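Long-range contacts in oligopeptide-binding protein oppA (Lactococcus lactis, PDB 3DRF), which captures oligopeptides outside the cell and delivers them to the OppABCDF ABC transporter for uptake, allowing growth in milk: residues A[138-143]-A[189-194]; A[299-304]-A[540-545]; A[305-310]-A[331-336]. All coordinates share one frame; numbering follows the deposited sequence.

Interaction 1. Residues A[138-143]-A[189-194]; sequences DSLANI and YFLETV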
loop_
_atom_site.group_PDB
_atom_site.type_symbol
_atom_site.label_atom_id
_atom_site.label_comp_id
_atom_site.label_asym_id
_atom_site.label_seq_id
_atom_site.Cartn_x
_atom_site.Cartn_y
_atom_site.Cartn_z
ATOM N N ASP A 138 14.157 -5.628 -0.459
ATOM C CA ASP A 138 15.525 -5.544 0.055
ATOM C C ASP A 138 15.606 -5.077 1.516
ATOM O O ASP A 138 16.635 -5.244 2.152
ATOM C CB ASP A 138 16.390 -4.665 -0.846
ATOM C CG ASP A 138 16.754 -5.365 -2.133
ATOM O OD1 ASP A 138 17.430 -6.402 -2.021
ATOM O OD2 ASP A 138 16.365 -4.892 -3.226
ATOM N N SER A 139 14.523 -4.527 2.066
ATOM C CA SER A 139 14.570 -4.165 3.516
ATOM C C SER A 139 14.821 -5.411 4.376
ATOM O O SER A 139 15.510 -5.351 5.356
ATOM C CB SER A 139 13.241 -3.560 3.953
ATOM O OG SER A 139 12.895 -2.382 3.183
ATOM N N LEU A 140 14.239 -6.539 3.991
ATOM C CA LEU A 140 14.347 -7.795 4.786
ATOM C C LEU A 140 15.727 -8.466 4.695
ATOM O O LEU A 140 16.077 -9.218 5.518
ATOM C CB LEU A 140 13.226 -8.766 4.375
ATOM C CG LEU A 140 11.817 -8.258 4.829
ATOM C CD1 LEU A 140 10.774 -9.237 4.300
ATOM C CD2 LEU A 140 11.686 -8.148 6.372
ATOM N N ALA A 141 16.511 -8.102 3.663
ATOM C CA ALA A 141 17.910 -8.589 3.515
ATOM C C ALA A 141 18.870 -8.108 4.619
ATOM O O ALA A 141 19.893 -8.624 4.830
ATOM C CB ALA A 141 18.441 -8.212 2.130
ATOM N N ASN A 142 18.426 -7.070 5.325
ATOM C CA ASN A 142 19.175 -6.482 6.447
ATOM C C ASN A 142 19.044 -7.225 7.780
ATOM O O ASN A 142 19.733 -6.907 8.688
ATOM C CB ASN A 142 18.835 -4.962 6.563
ATOM C CG ASN A 142 19.517 -4.256 7.768
ATOM O OD1 ASN A 142 20.695 -4.118 7.802
ATOM N ND2 ASN A 142 18.721 -3.822 8.701
ATOM N N ILE A 143 18.205 -8.247 7.832
ATOM C CA ILE A 143 18.165 -9.171 8.984
ATOM C C ILE A 143 19.133 -10.318 8.705
ATOM O O ILE A 143 19.042 -10.973 7.716
ATOM C CB ILE A 143 16.728 -9.678 9.246
ATOM C CG1 ILE A 143 15.877 -8.509 9.769
ATOM C CG2 ILE A 143 16.757 -10.835 10.337
ATOM C CD1 ILE A 143 14.344 -8.876 9.827
ATOM N N TYR A 189 11.920 -2.574 8.016
ATOM C CA TYR A 189 13.168 -3.316 8.391
ATOM C C TYR A 189 12.944 -4.392 9.461
ATOM O O TYR A 189 13.675 -5.315 9.538
ATOM C CB TYR A 189 14.290 -2.324 8.764
ATOM C CG TYR A 189 14.786 -1.558 7.538
ATOM C CD1 TYR A 189 15.643 -2.151 6.650
ATOM C CD2 TYR A 189 14.340 -0.260 7.250
ATOM C CE1 TYR A 189 16.110 -1.490 5.514
ATOM C CE2 TYR A 189 14.775 0.425 6.097
ATOM C CZ TYR A 189 15.666 -0.214 5.236
ATOM O OH TYR A 189 16.133 0.387 4.087
ATOM N N PHE A 190 11.903 -4.232 10.266
ATOM C CA PHE A 190 11.379 -5.328 11.108
ATOM C C PHE A 190 9.868 -5.249 11.007
ATOM O O PHE A 190 9.300 -4.225 10.812
ATOM C CB PHE A 190 11.910 -5.331 12.548
ATOM C CG PHE A 190 11.551 -4.101 13.362
ATOM C CD1 PHE A 190 10.368 -4.051 14.115
ATOM C CD2 PHE A 190 12.427 -2.991 13.399
ATOM C CE1 PHE A 190 10.067 -2.905 14.883
ATOM C CE2 PHE A 190 12.109 -1.878 14.150
ATOM C CZ PHE A 190 10.977 -1.819 14.898
ATOM N N LEU A 191 9.256 -6.405 11.095
ATOM C CA LEU A 191 7.801 -6.548 10.900
ATOM C C LEU A 191 7.067 -6.345 12.228
ATOM O O LEU A 191 7.647 -6.377 13.282
ATOM C CB LEU A 191 7.468 -7.940 10.254
ATOM C CG LEU A 191 8.180 -8.198 8.885
ATOM C CD1 LEU A 191 7.924 -9.631 8.357
ATOM C CD2 LEU A 191 7.748 -7.097 7.821
ATOM N N GLU A 192 5.752 -6.200 12.119
ATOM C CA GLU A 192 4.964 -5.708 13.262
ATOM C C GLU A 192 3.718 -6.496 13.522
ATOM O O GLU A 192 2.866 -6.035 14.216
ATOM C CB GLU A 192 4.597 -4.202 13.045
ATOM C CG GLU A 192 5.817 -3.288 12.731
ATOM C CD GLU A 192 5.452 -1.825 12.585
ATOM O OE1 GLU A 192 4.543 -1.338 13.247
ATOM O OE2 GLU A 192 6.119 -1.194 11.819
ATOM N N THR A 193 3.617 -7.691 12.946
ATOM C CA THR A 193 2.442 -8.563 13.137
ATOM C C THR A 193 2.879 -9.961 13.569
ATOM O O THR A 193 3.991 -10.320 13.405
ATOM C CB THR A 193 1.609 -8.663 11.815
ATOM O OG1 THR A 193 2.422 -9.243 10.779
ATOM C CG2 THR A 193 1.141 -7.264 11.338
ATOM N N VAL A 194 1.915 -10.688 14.123
ATOM C CA VAL A 194 2.041 -12.121 14.468
ATOM C C VAL A 194 1.085 -12.978 13.618
ATOM O O VAL A 194 0.118 -12.537 13.135
ATOM C CB VAL A 194 1.729 -12.360 15.997
ATOM C CG1 VAL A 194 2.914 -11.919 16.859
ATOM C CG2 VAL A 194 0.433 -11.653 16.456
HETATM O O HOH W 1 16.065 -5.298 8.202
#
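Tyr189 lays its ring against Ser139, and this CH-pi contact is the main direct meeting of two loop segments that share no hydrogen bond. CB of Ser139 stands over one face, 4.1 Å from the centroid of the Tyr189 ring and displaced toward its rim. A chi1 of -70° sets CG of Tyr189 beside the backbone N and turns the ring toward Ser139. Asn142 meets the same ring at ND2, its amide plane almost perpendicular (89°) to the ring.

The polar link is a single water. It donates to Ser139 O and to Tyr189 O (2.7 Å to the latter) and accepts from ND2 of Asn142, gathering all three groups at one point. Tyr189 OH and Ser139 OG look elsewhere, to Asp509 and Asp483; ND2 of Asn142 divides itself between the water and Glu177 O.

CD1 of Ile143 lies against the carbonyl oxygen of Tyr189 at 3.6 Å; the apolar pair is CD2 of Leu140 with CG of Leu191 (4.3 Å). This buried, water-bridged loop-to-loop contact joins the loop between helices 116-127 and 146-150 to the one before helix 197-200. Both leucines also rest on Ile126 of helix 116-127, and Ser139 and Tyr189 on Gln482.

Interaction 2. Residues A[299-304]-A[540-545]; sequences AMYISL and NFMLNY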
loop_
_atom_site.group_PDB
_atom_site.type_symbol
_atom_site.label_atom_id
_atom_site.label_comp_id
_atom_site.label_asym_id
_atom_site.label_seq_id
_atom_site.Cartn_x
_atom_site.Cartn_y
_atom_site.Cartn_z
ATOM N N ALA A 299 -4.145 12.103 3.805
ATOM C CA ALA A 299 -4.037 10.686 3.421
ATOM C C ALA A 299 -2.523 10.307 3.348
ATOM O O ALA A 299 -1.716 11.004 2.812
ATOM C CB ALA A 299 -4.751 10.401 2.135
ATOM N N MET A 300 -2.218 9.174 3.894
ATOM C CA MET A 300 -0.863 8.678 3.725
ATOM C C MET A 300 -0.923 7.876 2.409
ATOM O O MET A 300 -1.223 6.713 2.406
ATOM C CB MET A 300 -0.495 7.802 4.898
ATOM C CG MET A 300 0.982 7.903 5.199
ATOM S SD MET A 300 1.177 7.749 6.984
ATOM C CE MET A 300 0.321 6.281 7.084
ATOM N N TYR A 301 -0.821 8.627 1.306
ATOM C CA TYR A 301 -1.266 8.148 -0.037
ATOM C C TYR A 301 -0.457 8.772 -1.151
ATOM O O TYR A 301 -0.087 9.911 -1.090
ATOM C CB TYR A 301 -2.756 8.543 -0.221
ATOM C CG TYR A 301 -3.413 8.255 -1.589
ATOM C CD1 TYR A 301 -4.128 7.113 -1.801
ATOM C CD2 TYR A 301 -3.312 9.162 -2.634
ATOM C CE1 TYR A 301 -4.780 6.907 -3.035
ATOM C CE2 TYR A 301 -3.915 8.954 -3.826
ATOM C CZ TYR A 301 -4.641 7.827 -4.012
ATOM O OH TYR A 301 -5.278 7.607 -5.199
ATOM N N ILE A 302 -0.291 7.976 -2.206
ATOM C CA ILE A 302 0.197 8.483 -3.489
ATOM C C ILE A 302 -0.463 7.673 -4.566
ATOM O O ILE A 302 -0.619 6.455 -4.479
ATOM C CB ILE A 302 1.773 8.379 -3.608
ATOM C CG1 ILE A 302 2.347 9.002 -4.893
ATOM C CG2 ILE A 302 2.309 6.920 -3.527
ATOM C CD1 ILE A 302 2.145 10.459 -4.960
ATOM N N SER A 303 -0.863 8.374 -5.613
ATOM C CA SER A 303 -1.155 7.742 -6.916
ATOM C C SER A 303 -0.076 8.123 -7.946
ATOM O O SER A 303 0.478 9.148 -7.869
ATOM C CB SER A 303 -2.565 8.016 -7.441
ATOM O OG SER A 303 -2.720 9.430 -7.680
ATOM N N LEU A 304 0.130 7.225 -8.891
ATOM C CA LEU A 304 1.222 7.345 -9.845
ATOM C C LEU A 304 0.951 6.514 -11.070
ATOM O O LEU A 304 0.269 5.565 -11.050
ATOM C CB LEU A 304 2.591 6.980 -9.201
ATOM C CG LEU A 304 2.789 5.489 -8.935
ATOM C CD1 LEU A 304 4.269 5.313 -8.556
ATOM C CD2 LEU A 304 1.860 4.945 -7.781
ATOM N N ASN A 540 -1.335 12.121 -7.953
ATOM C CA ASN A 540 -2.010 12.891 -6.867
ATOM C C ASN A 540 -1.585 12.582 -5.416
ATOM O O ASN A 540 -1.223 11.485 -5.058
ATOM C CB ASN A 540 -3.521 12.671 -6.917
ATOM C CG ASN A 540 -4.197 13.405 -8.057
ATOM O OD1 ASN A 540 -5.028 12.862 -8.710
ATOM N ND2 ASN A 540 -3.851 14.567 -8.241
ATOM N N PHE A 541 -1.661 13.640 -4.616
ATOM C CA PHE A 541 -1.786 13.579 -3.168
ATOM C C PHE A 541 -3.273 13.795 -2.857
ATOM O O PHE A 541 -4.000 14.309 -3.662
ATOM C CB PHE A 541 -0.963 14.684 -2.499
ATOM C CG PHE A 541 0.538 14.685 -2.844
ATOM C CD1 PHE A 541 1.311 13.512 -2.916
ATOM C CD2 PHE A 541 1.164 15.863 -3.022
ATOM C CE1 PHE A 541 2.690 13.601 -3.193
ATOM C CE2 PHE A 541 2.505 15.915 -3.275
ATOM C CZ PHE A 541 3.246 14.785 -3.368
ATOM N N MET A 542 -3.664 13.402 -1.654
ATOM C CA MET A 542 -5.072 13.454 -1.274
ATOM C C MET A 542 -5.300 13.694 0.205
ATOM O O MET A 542 -4.450 13.459 1.025
ATOM C CB MET A 542 -5.754 12.101 -1.645
ATOM C CG MET A 542 -7.230 12.133 -2.050
ATOM S SD MET A 542 -7.530 10.617 -2.982
ATOM C CE MET A 542 -7.083 9.410 -1.794
ATOM N N LEU A 543 -6.503 14.208 0.466
ATOM C CA LEU A 543 -7.130 14.164 1.791
ATOM C C LEU A 543 -8.201 13.084 1.771
ATOM O O LEU A 543 -8.870 12.958 0.808
ATOM C CB LEU A 543 -7.840 15.501 2.148
ATOM C CG LEU A 543 -7.005 16.760 2.121
ATOM C CD1 LEU A 543 -7.893 18.035 2.435
ATOM C CD2 LEU A 543 -5.909 16.582 3.084
ATOM N N ASN A 544 -8.283 12.311 2.842
ATOM C CA ASN A 544 -9.366 11.360 3.071
ATOM C C ASN A 544 -10.531 12.038 3.817
ATOM O O ASN A 544 -10.321 12.978 4.543
ATOM C CB ASN A 544 -8.867 10.178 3.939
ATOM C CG ASN A 544 -7.962 9.213 3.175
ATOM O OD1 ASN A 544 -8.024 9.119 2.013
ATOM N ND2 ASN A 544 -7.098 8.574 3.888
ATOM N N TYR A 545 -11.732 11.480 3.650
ATOM C CA TYR A 545 -12.893 11.861 4.465
ATOM C C TYR A 545 -13.692 10.614 4.774
ATOM O O TYR A 545 -13.690 9.691 4.033
ATOM C CB TYR A 545 -13.770 12.910 3.749
ATOM C CG TYR A 545 -14.547 12.361 2.548
ATOM C CD1 TYR A 545 -15.874 11.985 2.673
ATOM C CD2 TYR A 545 -13.951 12.265 1.295
ATOM C CE1 TYR A 545 -16.589 11.539 1.626
ATOM C CE2 TYR A 545 -14.656 11.766 0.219
ATOM C CZ TYR A 545 -15.987 11.418 0.394
ATOM O OH TYR A 545 -16.700 10.997 -0.666
HETATM O O HOH W 2 -1.588 12.075 -0.142
HETATM O O HOH W 3 -5.103 9.798 -9.061
#
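Met542 folds over Tyr301 in a Met-aromatic contact between two antiparallel neighbours, strands 292-307 and 536-549, of the mixed beta-sheet in this solute-binding protein. Followed outward, CB of Met542 lies 3.9 Å from CD2 of Tyr301 and also faces the CB of Ala299. SD comes next, above the ring toward its CE2 and CZ side. A bend at chi3 (59°) then turns CE inward, placing this methyl above the middle of the ring, 3.5 Å from the Tyr301 centroid and only 6° off the normal. CG anti to the backbone N turns the Tyr301 ring toward strand 540-545, where the methyl covers one face, while its OH bonds to the backbone of the bound peptide and to Ser472. The contact thus backs a residue of the binding cavity.

The strands are joined unevenly. Ser303 N gives a nearly straight bond (173°) to Asn540 O, and Ala299 N bonds to Met542 O. Between these, a water accepts from Met542 N and lies within hydrogen-bonding distance of the carbonyls of Ala299 and Tyr301, linking the strands. CD1 of Ile302 sits 3.6 Å from CE1 of Phe541, their side chains running alongside one another. ND2 of Asn540 bonds to Asp346. At the same Ser303-Asn540 pair, OG of Ser303 accepts from Asn540 N at 3.0 Å, and a second water joins that OG to Asn540 OD1.

Interaction 3. Residues A[305-310]-A[331-336]; sequences MYYNLG and NVRQAI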
loop_
_atom_site.group_PDB
_atom_site.type_symbol
_atom_site.label_atom_id
_atom_site.label_comp_id
_atom_site.label_asym_id
_atom_site.label_seq_id
_atom_site.Cartn_x
_atom_site.Cartn_y
_atom_site.Cartn_z
ATOM N N MET A 305 1.503 7.005 -12.155
ATOM C CA MET A 305 1.445 6.304 -13.405
ATOM C C MET A 305 2.749 5.483 -13.606
ATOM O O MET A 305 3.838 5.969 -13.494
ATOM C CB MET A 305 1.303 7.364 -14.527
ATOM C CG MET A 305 1.184 6.750 -15.952
ATOM S SD MET A 305 0.587 7.963 -17.203
ATOM C CE MET A 305 1.962 9.167 -17.181
ATOM N N TYR A 306 2.584 4.210 -13.917
ATOM C CA TYR A 306 3.676 3.261 -14.142
ATOM C C TYR A 306 3.885 2.979 -15.615
ATOM O O TYR A 306 2.928 2.857 -16.354
ATOM C CB TYR A 306 3.312 1.890 -13.525
ATOM C CG TYR A 306 3.445 1.825 -12.004
ATOM C CD1 TYR A 306 4.642 1.381 -11.385
ATOM C CD2 TYR A 306 2.415 2.204 -11.179
ATOM C CE1 TYR A 306 4.783 1.293 -10.006
ATOM C CE2 TYR A 306 2.547 2.107 -9.789
ATOM C CZ TYR A 306 3.720 1.658 -9.230
ATOM O OH TYR A 306 3.807 1.620 -7.853
ATOM N N TYR A 307 5.147 2.784 -15.979
ATOM C CA TYR A 307 5.536 2.267 -17.313
ATOM C C TYR A 307 6.104 0.844 -17.152
ATOM O O TYR A 307 6.909 0.602 -16.284
ATOM C CB TYR A 307 6.578 3.189 -17.916
ATOM C CG TYR A 307 6.097 4.622 -18.167
ATOM C CD1 TYR A 307 4.895 4.896 -18.839
ATOM C CD2 TYR A 307 6.857 5.691 -17.704
ATOM C CE1 TYR A 307 4.489 6.199 -19.080
ATOM C CE2 TYR A 307 6.478 7.015 -17.948
ATOM C CZ TYR A 307 5.286 7.235 -18.636
ATOM O OH TYR A 307 4.899 8.511 -18.912
ATOM N N ASN A 308 5.748 -0.032 -18.079
ATOM C CA ASN A 308 6.196 -1.420 -18.016
ATOM C C ASN A 308 7.525 -1.529 -18.762
ATOM O O ASN A 308 7.585 -1.423 -19.964
ATOM C CB ASN A 308 5.119 -2.319 -18.645
ATOM C CG ASN A 308 5.378 -3.795 -18.395
ATOM O OD1 ASN A 308 6.197 -4.171 -17.633
ATOM N ND2 ASN A 308 4.621 -4.624 -19.074
ATOM N N LEU A 309 8.593 -1.772 -18.000
ATOM C CA LEU A 309 9.963 -1.714 -18.524
ATOM C C LEU A 309 10.770 -2.990 -18.343
ATOM O O LEU A 309 11.895 -3.021 -18.646
ATOM C CB LEU A 309 10.713 -0.565 -17.818
ATOM C CG LEU A 309 10.062 0.820 -18.024
ATOM C CD1 LEU A 309 10.839 1.844 -17.138
ATOM C CD2 LEU A 309 10.049 1.320 -19.484
ATOM N N GLY A 310 10.161 -4.026 -17.810
ATOM C CA GLY A 310 10.899 -5.258 -17.588
ATOM C C GLY A 310 10.043 -6.406 -17.080
ATOM O O GLY A 310 8.893 -6.480 -17.325
ATOM N N ASN A 331 12.925 10.292 -23.249
ATOM C CA ASN A 331 12.096 11.403 -23.783
ATOM C C ASN A 331 10.630 11.037 -23.919
ATOM O O ASN A 331 9.804 11.842 -23.738
ATOM C CB ASN A 331 12.650 11.869 -25.147
ATOM C CG ASN A 331 13.853 12.796 -25.000
ATOM O OD1 ASN A 331 14.604 12.647 -24.117
ATOM N ND2 ASN A 331 13.992 13.751 -25.892
ATOM N N VAL A 332 10.372 9.792 -24.343
ATOM C CA VAL A 332 8.981 9.296 -24.436
ATOM C C VAL A 332 8.258 9.259 -23.065
ATOM O O VAL A 332 7.197 9.692 -22.924
ATOM C CB VAL A 332 8.953 7.916 -25.133
ATOM C CG1 VAL A 332 7.513 7.359 -25.214
ATOM C CG2 VAL A 332 9.501 8.075 -26.593
ATOM N N ARG A 333 8.951 8.692 -22.097
ATOM C CA ARG A 333 8.415 8.618 -20.700
ATOM C C ARG A 333 8.073 10.005 -20.158
ATOM O O ARG A 333 7.064 10.219 -19.626
ATOM C CB ARG A 333 9.440 7.928 -19.731
ATOM C CG ARG A 333 9.667 6.433 -20.150
ATOM C CD ARG A 333 10.412 5.604 -19.064
ATOM N NE ARG A 333 11.684 6.234 -18.623
ATOM C CZ ARG A 333 12.875 5.973 -19.152
ATOM N NH1 ARG A 333 12.999 5.155 -20.182
ATOM N NH2 ARG A 333 13.973 6.558 -18.685
ATOM N N GLN A 334 8.997 10.941 -20.358
ATOM C CA GLN A 334 8.804 12.308 -19.889
ATOM C C GLN A 334 7.653 13.003 -20.641
ATOM O O GLN A 334 6.813 13.617 -20.043
ATOM C CB GLN A 334 10.107 13.118 -20.079
ATOM C CG GLN A 334 11.276 12.679 -19.106
ATOM C CD GLN A 334 12.539 13.447 -19.371
ATOM O OE1 GLN A 334 12.618 14.148 -20.323
ATOM N NE2 GLN A 334 13.491 13.345 -18.479
ATOM N N ALA A 335 7.624 12.807 -21.963
ATOM C CA ALA A 335 6.609 13.467 -22.820
ATOM C C ALA A 335 5.181 13.030 -22.409
ATOM O O ALA A 335 4.299 13.809 -22.303
ATOM C CB ALA A 335 6.883 13.194 -24.358
ATOM N N ILE A 336 5.041 11.732 -22.176
ATOM C CA ILE A 336 3.729 11.161 -21.828
ATOM C C ILE A 336 3.258 11.734 -20.457
ATOM O O ILE A 336 2.138 11.991 -20.253
ATOM C CB ILE A 336 3.796 9.628 -21.919
ATOM C CG1 ILE A 336 3.884 9.224 -23.400
ATOM C CG2 ILE A 336 2.541 8.942 -21.227
ATOM C CD1 ILE A 336 4.172 7.706 -23.639
#
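Tyr307 reaches from the end of strand 305-307 to helix 331-336, whose short axis runs nearly antiparallel to the strand (160°) at a closest approach of 10.7 Å. That spacing is a good example of how a helix lies on a sheet: the backbones stay apart and side chains fill the layer between them.

The Tyr307 side chain leaves with CG beside its backbone N (chi1 -62°) and extends to the helix, where OH makes a weak 2.8 Å hydrogen bond to Arg333 O. On the way, CE2 of the ring passes 3.6 Å from CB of Arg333, and CG and CD of the arginine continue along CD2. Its guanidinium, turned 61° from the ring plane, is held elsewhere, by Lys533 O and Leu327 O. CG2 of Ile336 meets the ring at its edge, 4.0 Å from CE1 of Tyr307. The same methyl receives CE of Met305, whose chain crosses Ile336 at about a right angle. Farther along the chain, CD1 of Leu309 closes on CD of Arg333 at 4.2 Å. A leucine in place of Tyr307 would probably leave Arg333 O without its hydroxyl partner and a gap between strand and helix where the ring packs.

Helix 381-390 packs against Val332, Gln334 and Ala335. With helix 331-336 lying against the sheet, the arrangement is consistent with the layered alpha/beta packing of solute-binding-protein lobes.

How the interactions relate
From the N terminus, interaction 1 comes first, closing a loop of 45 residues between 138-143 and 189-194 before either of the others begins. Interaction 2 then opens at 299-304 and closes only at 540-545, across 235 residues. Interaction 3 is nested inside that loop, starting at the very next residue of strand 292-307 and closing on helix 330-339 after 20 residues. Strand 292-307 therefore joins a sheet neighbour to a covering helix, whereas interaction 1, its centre about 25 Å from that of interaction 2, joins the loop after helix 116-127 to the loop before helix 197-200.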